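Side-chain contact in lipolytic protein G-D-S-L family (Veillonella parvula DSM 2008, PDB 4RW0), which probably hydrolyses ester bonds of lipids or other acylated substrates: residues V164-E168 and R169-L173. Sequence-based numbering, arbitrary orientation.
Sequences VHPNE and RGYRL
N167 caps the first turn of helix 168-182, and P166, just ahead of it, lies against the ring of Y171, so this is a helix N-cap with a proline-aromatic contact beside it. The helix is the last of the GDSL hydrolase fold, and H165, two residues before the N-cap, hydrogen-bonds S12 OG through NE2, consistent with the Ser-His pairing of this family's active site. The Y171 side chain can be followed outward. Its CB sits 3.8 Å from E168 O; with CG anti to the carbonyl carbon (chi1 -78°), the ring is carried back over P166. CD2 then passes N167 O at 3.5 Å, and CE2 comes equally near P166 O. P166 CB stands over the ring centre, 3.9 Å from the centroid and almost on the ring normal, a CH-pi contact, while CG of the same proline lies by CE1. At the tip, OH is near P166 CD and hydrogen-bonds Y17 O. Were this tyrosine an alanine, P166 would probably lose its aromatic cover and Y17 O its hydroxyl partner. The backbone N of Y171 bonds to N167 O. N167 folds its own side chain back, CG between its backbone N and carbonyl carbon (chi1 66°), and OD1 receives G170 N at 3.0 Å nearly straight, plus a weak bond from R169 N; ND2 holds I158 O. One turn on, R172 N reaches E168 O. E168 OE1, salt-bridged to R23, stays 4.5 Å from R172 NH1, and two waters bridge them, one through a weak bond to NH1, the other lying in the guanidinium plane at its edge, 3.1 Å from NH1.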
loop_
_atom_site.group_PDB
_atom_site.type_symbol
_atom_site.label_atom_id
_atom_site.label_comp_id
_atom_site.label_asym_id
_atom_site.label_seq_id
_atom_site.Cartn_x
_atom_site.Cartn_y
_atom_site.Cartn_z
ATOM N N VAL A 164 14.053 4.164 -1.771
ATOM C CA VAL A 164 12.756 3.509 -1.510
ATOM C C VAL A 164 11.911 3.103 -2.724
ATOM O O VAL A 164 11.096 2.180 -2.656
ATOM C CB VAL A 164 11.827 4.356 -0.581
ATOM C CG1 VAL A 164 12.466 4.486 0.788
ATOM C CG2 VAL A 164 11.523 5.737 -1.163
ATOM N N HIS A 165 12.084 3.799 -3.822
ATOM C CA HIS A 165 11.188 3.585 -4.976
ATOM C C HIS A 165 11.528 2.361 -5.789
ATOM O O HIS A 165 12.680 2.212 -6.218
ATOM C CB HIS A 165 11.176 4.808 -5.881
ATOM C CG HIS A 165 10.457 5.950 -5.265
ATOM N ND1 HIS A 165 11.077 7.133 -4.965
ATOM C CD2 HIS A 165 9.192 6.052 -4.798
ATOM C CE1 HIS A 165 10.219 7.931 -4.348
ATOM N NE2 HIS A 165 9.077 7.294 -4.232
ATOM N N PRO A 166 10.531 1.501 -5.998
ATOM C CA PRO A 166 10.721 0.415 -6.913
ATOM C C PRO A 166 11.028 0.899 -8.320
ATOM O O PRO A 166 10.621 2.007 -8.712
ATOM C CB PRO A 166 9.391 -0.354 -6.841
ATOM C CG PRO A 166 8.773 0.053 -5.522
ATOM C CD PRO A 166 9.177 1.501 -5.384
ATOM N N ASN A 167 11.790 0.123 -9.087
ATOM C CA ASN A 167 11.847 0.317 -10.539
ATOM C C ASN A 167 10.705 -0.520 -11.194
ATOM O O ASN A 167 9.936 -1.117 -10.495
ATOM C CB ASN A 167 13.243 -0.045 -11.083
ATOM C CG ASN A 167 13.542 -1.507 -10.937
ATOM O OD1 ASN A 167 12.641 -2.356 -10.860
ATOM N ND2 ASN A 167 14.825 -1.834 -10.927
ATOM N N GLU A 168 10.634 -0.576 -12.537
ATOM C CA GLU A 168 9.557 -1.297 -13.240
ATOM C C GLU A 168 9.499 -2.740 -12.867
ATOM O O GLU A 168 8.430 -3.317 -12.801
ATOM C CB GLU A 168 9.714 -1.196 -14.749
ATOM C CG GLU A 168 9.195 0.126 -15.368
ATOM C CD GLU A 168 9.148 0.102 -16.894
ATOM O OE1 GLU A 168 8.683 -0.912 -17.523
ATOM O OE2 GLU A 168 9.517 1.132 -17.518
ATOM N N ARG A 169 10.655 -3.380 -12.637
ATOM C CA ARG A 169 10.633 -4.798 -12.244
ATOM C C ARG A 169 10.020 -4.954 -10.888
ATOM O O ARG A 169 9.241 -5.858 -10.655
ATOM C CB ARG A 169 12.063 -5.429 -12.302
ATOM C CG ARG A 169 12.079 -6.895 -11.802
ATOM C CD ARG A 169 13.442 -7.590 -11.853
ATOM N NE ARG A 169 13.887 -7.787 -13.217
ATOM C CZ ARG A 169 14.710 -7.043 -13.852
ATOM N NH1 ARG A 169 15.296 -6.014 -13.280
ATOM N NH2 ARG A 169 14.976 -7.341 -15.120
ATOM N N GLY A 170 10.374 -4.061 -9.986
ATOM C CA GLY A 170 9.837 -4.111 -8.635
ATOM C C GLY A 170 8.334 -3.906 -8.645
ATOM O O GLY A 170 7.630 -4.551 -7.943
ATOM N N TYR A 171 7.851 -3.001 -9.516
ATOM C CA TYR A 171 6.376 -2.806 -9.629
ATOM C C TYR A 171 5.675 -4.028 -10.229
ATOM O O TYR A 171 4.562 -4.379 -9.794
ATOM C CB TYR A 171 6.079 -1.547 -10.416
ATOM C CG TYR A 171 6.234 -0.234 -9.634
ATOM C CD1 TYR A 171 5.582 -0.089 -8.452
ATOM C CD2 TYR A 171 7.007 0.819 -10.082
ATOM C CE1 TYR A 171 5.725 1.063 -7.692
ATOM C CE2 TYR A 171 7.138 2.034 -9.364
ATOM C CZ TYR A 171 6.477 2.136 -8.158
ATOM O OH TYR A 171 6.478 3.268 -7.364
ATOM N N ARG A 172 6.320 -4.749 -11.190
ATOM C CA ARG A 172 5.684 -5.960 -11.704
ATOM C C ARG A 172 5.547 -7.012 -10.598
ATOM O O ARG A 172 4.460 -7.602 -10.429
ATOM C CB ARG A 172 6.435 -6.552 -12.896
ATOM C CG ARG A 172 6.449 -5.695 -14.119
ATOM C CD ARG A 172 6.865 -6.520 -15.350
ATOM N NE ARG A 172 8.244 -6.986 -15.236
ATOM C CZ ARG A 172 9.324 -6.307 -15.541
ATOM N NH1 ARG A 172 9.269 -5.100 -16.101
ATOM N NH2 ARG A 172 10.515 -6.889 -15.399
ATOM N N LEU A 173 6.622 -7.230 -9.822
ATOM C CA LEU A 173 6.586 -8.226 -8.763
ATOM C C LEU A 173 5.526 -7.877 -7.699
ATOM O O LEU A 173 4.823 -8.737 -7.195
ATOM C CB LEU A 173 7.952 -8.381 -8.114
ATOM C CG LEU A 173 9.051 -8.977 -9.042
ATOM C CD1 LEU A 173 10.426 -9.046 -8.370
ATOM C CD2 LEU A 173 8.673 -10.351 -9.541
HETATM O O HOH W 1 7.001 -3.045 -16.595
HETATM O O HOH W 2 10.370 -3.042 -18.006
#